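Local atomic coordinates of KLLA0B12012p (Kluyveromyces lactis, PDB entry 6Y3P), a protein that probably binds ATP through its C-terminal ATP-grasp domain of the tubulin-tyrosine ligase family, and directly partners the mRNA decapping enzyme Dcp2. Residues K78-K83 with E327-D332. Sequence-based numbering, arbitrary orientation.
Sequences KAIIRK and ETFGFD
Phe329 meets Ile80 and Ile81 where the short helix 78-81 leans against the antiparallel sheet that contains strand 326-335, within the ATP-grasp fold of this C-terminal domain of the tubulin-tyrosine ligase family. Strand 326-335 runs here between strands 215-224 and 341-347. Near its start, Glu327 spreads its aliphatic part over one face of the Phe329 ring, with CG 3.8 Å above the plane. Its carboxylate reaches back to the residues leading into the helix, making a salt bridge with Arg77 and accepting a hydrogen bond from the backbone of Tyr74.

Phe329 carries the contact. Its CA-CB bond points toward the helix, and with CG anti to the carbonyl carbon (chi1 -56°) the ring swings back along the strand to Glu327, its other face turned to Ile80. Ile80 CD1 comes within 4.2 Å of Phe329 CE2; Glu327 CG and Ile80 CD1 thus lie on opposite faces, both offset toward the rim. The second isoleucine approaches differently: its side chain crosses that of the phenylalanine at about a right angle, and Ile81 CG2 comes in obliquely, 4.0 Å from both CD2 and CE2 of Phe329.

Beyond Gly330, Phe331 puts its ring beside Val346 and against Leu307 and Phe308. Ile80 and Phe331 both touch Val346 of strand 341-347 and Phe308 of helix 290-313, joining the two segments in one apolar layer between that strand and that helix. At Asp332 the chemistry turns polar, with OD1 in a salt bridge to Arg218 NH2.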
loop_
_atom_site.group_PDB
_atom_site.type_symbol
_atom_site.label_atom_id
_atom_site.label_comp_id
_atom_site.label_asym_id
_atom_site.label_seq_id
_atom_site.Cartn_x
_atom_site.Cartn_y
_atom_site.Cartn_z
ATOM N N LYS A 78 -10.780 0.259 -5.823
ATOM C CA LYS A 78 -10.215 -0.884 -6.567
ATOM C C LYS A 78 -9.023 -0.486 -7.441
ATOM O O LYS A 78 -8.069 -1.255 -7.565
ATOM C CB LYS A 78 -11.326 -1.554 -7.403
ATOM C CG LYS A 78 -10.883 -2.331 -8.634
ATOM C CD LYS A 78 -11.942 -3.315 -9.059
ATOM C CE LYS A 78 -11.505 -4.070 -10.277
ATOM N NZ LYS A 78 -12.414 -5.205 -10.586
ATOM N N ALA A 79 -9.075 0.736 -8.013
ATOM C CA ALA A 79 -8.038 1.345 -8.854
ATOM C C ALA A 79 -6.696 1.524 -8.112
ATOM O O ALA A 79 -5.681 1.724 -8.772
ATOM C CB ALA A 79 -8.533 2.684 -9.401
ATOM N N ILE A 80 -6.676 1.460 -6.755
ATOM C CA ILE A 80 -5.419 1.583 -6.004
ATOM C C ILE A 80 -5.163 0.364 -5.103
ATOM O O ILE A 80 -4.015 -0.030 -4.971
ATOM C CB ILE A 80 -5.222 2.946 -5.243
ATOM C CG1 ILE A 80 -6.033 3.040 -3.926
ATOM C CG2 ILE A 80 -5.506 4.144 -6.158
ATOM C CD1 ILE A 80 -5.556 4.094 -2.960
ATOM N N ILE A 81 -6.202 -0.261 -4.518
ATOM C CA ILE A 81 -5.976 -1.420 -3.626
ATOM C C ILE A 81 -5.793 -2.738 -4.404
ATOM O O ILE A 81 -5.327 -3.718 -3.822
ATOM C CB ILE A 81 -7.002 -1.552 -2.466
ATOM C CG1 ILE A 81 -8.466 -1.673 -2.976
ATOM C CG2 ILE A 81 -6.821 -0.407 -1.466
ATOM C CD1 ILE A 81 -9.471 -2.313 -1.981
ATOM N N ARG A 82 -6.074 -2.749 -5.715
ATOM C CA ARG A 82 -5.841 -3.945 -6.525
ATOM C C ARG A 82 -4.594 -3.716 -7.361
ATOM O O ARG A 82 -4.589 -2.829 -8.210
ATOM C CB ARG A 82 -7.060 -4.300 -7.398
ATOM C CG ARG A 82 -8.276 -4.787 -6.605
ATOM C CD ARG A 82 -8.271 -6.289 -6.352
ATOM N NE ARG A 82 -8.326 -7.073 -7.591
ATOM C CZ ARG A 82 -9.445 -7.384 -8.245
ATOM N NH1 ARG A 82 -10.625 -6.971 -7.794
ATOM N NH2 ARG A 82 -9.390 -8.104 -9.357
ATOM N N LYS A 83 -3.530 -4.504 -7.102
ATOM C CA LYS A 83 -2.221 -4.386 -7.766
ATOM C C LYS A 83 -2.298 -4.511 -9.307
ATOM O O LYS A 83 -1.482 -3.886 -9.980
ATOM C CB LYS A 83 -1.176 -5.352 -7.139
ATOM C CG LYS A 83 0.303 -5.200 -7.591
ATOM C CD LYS A 83 0.808 -3.749 -7.811
ATOM C CE LYS A 83 2.036 -3.636 -8.703
ATOM N NZ LYS A 83 3.305 -3.992 -7.989
ATOM N N GLU A 327 -10.124 7.179 5.183
ATOM C CA GLU A 327 -9.578 5.836 5.146
ATOM C C GLU A 327 -8.088 5.868 5.349
ATOM O O GLU A 327 -7.417 6.679 4.724
ATOM C CB GLU A 327 -9.943 5.077 3.846
ATOM C CG GLU A 327 -9.626 3.587 3.951
ATOM C CD GLU A 327 -10.153 2.646 2.887
ATOM O OE1 GLU A 327 -11.025 3.070 2.099
ATOM O OE2 GLU A 327 -9.690 1.480 2.844
ATOM N N THR A 328 -7.560 4.951 6.179
ATOM C CA THR A 328 -6.117 4.869 6.299
ATOM C C THR A 328 -5.695 3.567 5.611
ATOM O O THR A 328 -6.245 2.493 5.863
ATOM C CB THR A 328 -5.538 5.169 7.690
ATOM O OG1 THR A 328 -4.649 4.138 8.103
ATOM C CG2 THR A 328 -6.565 5.478 8.729
ATOM N N PHE A 329 -4.777 3.708 4.668
ATOM C CA PHE A 329 -4.261 2.616 3.868
ATOM C C PHE A 329 -2.817 2.343 4.285
ATOM O O PHE A 329 -2.131 3.243 4.779
ATOM C CB PHE A 329 -4.257 3.003 2.376
ATOM C CG PHE A 329 -5.575 3.445 1.788
ATOM C CD1 PHE A 329 -5.946 4.786 1.802
ATOM C CD2 PHE A 329 -6.405 2.534 1.140
ATOM C CE1 PHE A 329 -7.148 5.205 1.209
ATOM C CE2 PHE A 329 -7.605 2.953 0.542
ATOM C CZ PHE A 329 -7.970 4.283 0.590
ATOM N N GLY A 330 -2.377 1.110 4.023
ATOM C CA GLY A 330 -1.014 0.654 4.230
ATOM C C GLY A 330 -0.253 0.634 2.918
ATOM O O GLY A 330 -0.499 -0.231 2.074
ATOM N N PHE A 331 0.648 1.622 2.711
ATOM C CA PHE A 331 1.452 1.696 1.497
ATOM C C PHE A 331 2.756 0.955 1.699
ATOM O O PHE A 331 3.497 1.251 2.631
ATOM C CB PHE A 331 1.710 3.140 1.066
ATOM C CG PHE A 331 0.637 3.787 0.230
ATOM C CD1 PHE A 331 -0.664 3.907 0.709
ATOM C CD2 PHE A 331 0.956 4.418 -0.963
ATOM C CE1 PHE A 331 -1.629 4.580 -0.027
ATOM C CE2 PHE A 331 -0.016 5.090 -1.701
ATOM C CZ PHE A 331 -1.302 5.168 -1.228
ATOM N N ASP A 332 3.017 -0.021 0.839
ATOM C CA ASP A 332 4.239 -0.806 0.903
ATOM C C ASP A 332 5.209 -0.434 -0.194
ATOM O O ASP A 332 4.921 -0.549 -1.403
ATOM C CB ASP A 332 3.955 -2.315 0.958
ATOM C CG ASP A 332 3.276 -2.688 2.270
ATOM O OD1 ASP A 332 3.997 -2.898 3.281
ATOM O OD2 ASP A 332 2.029 -2.682 2.312
#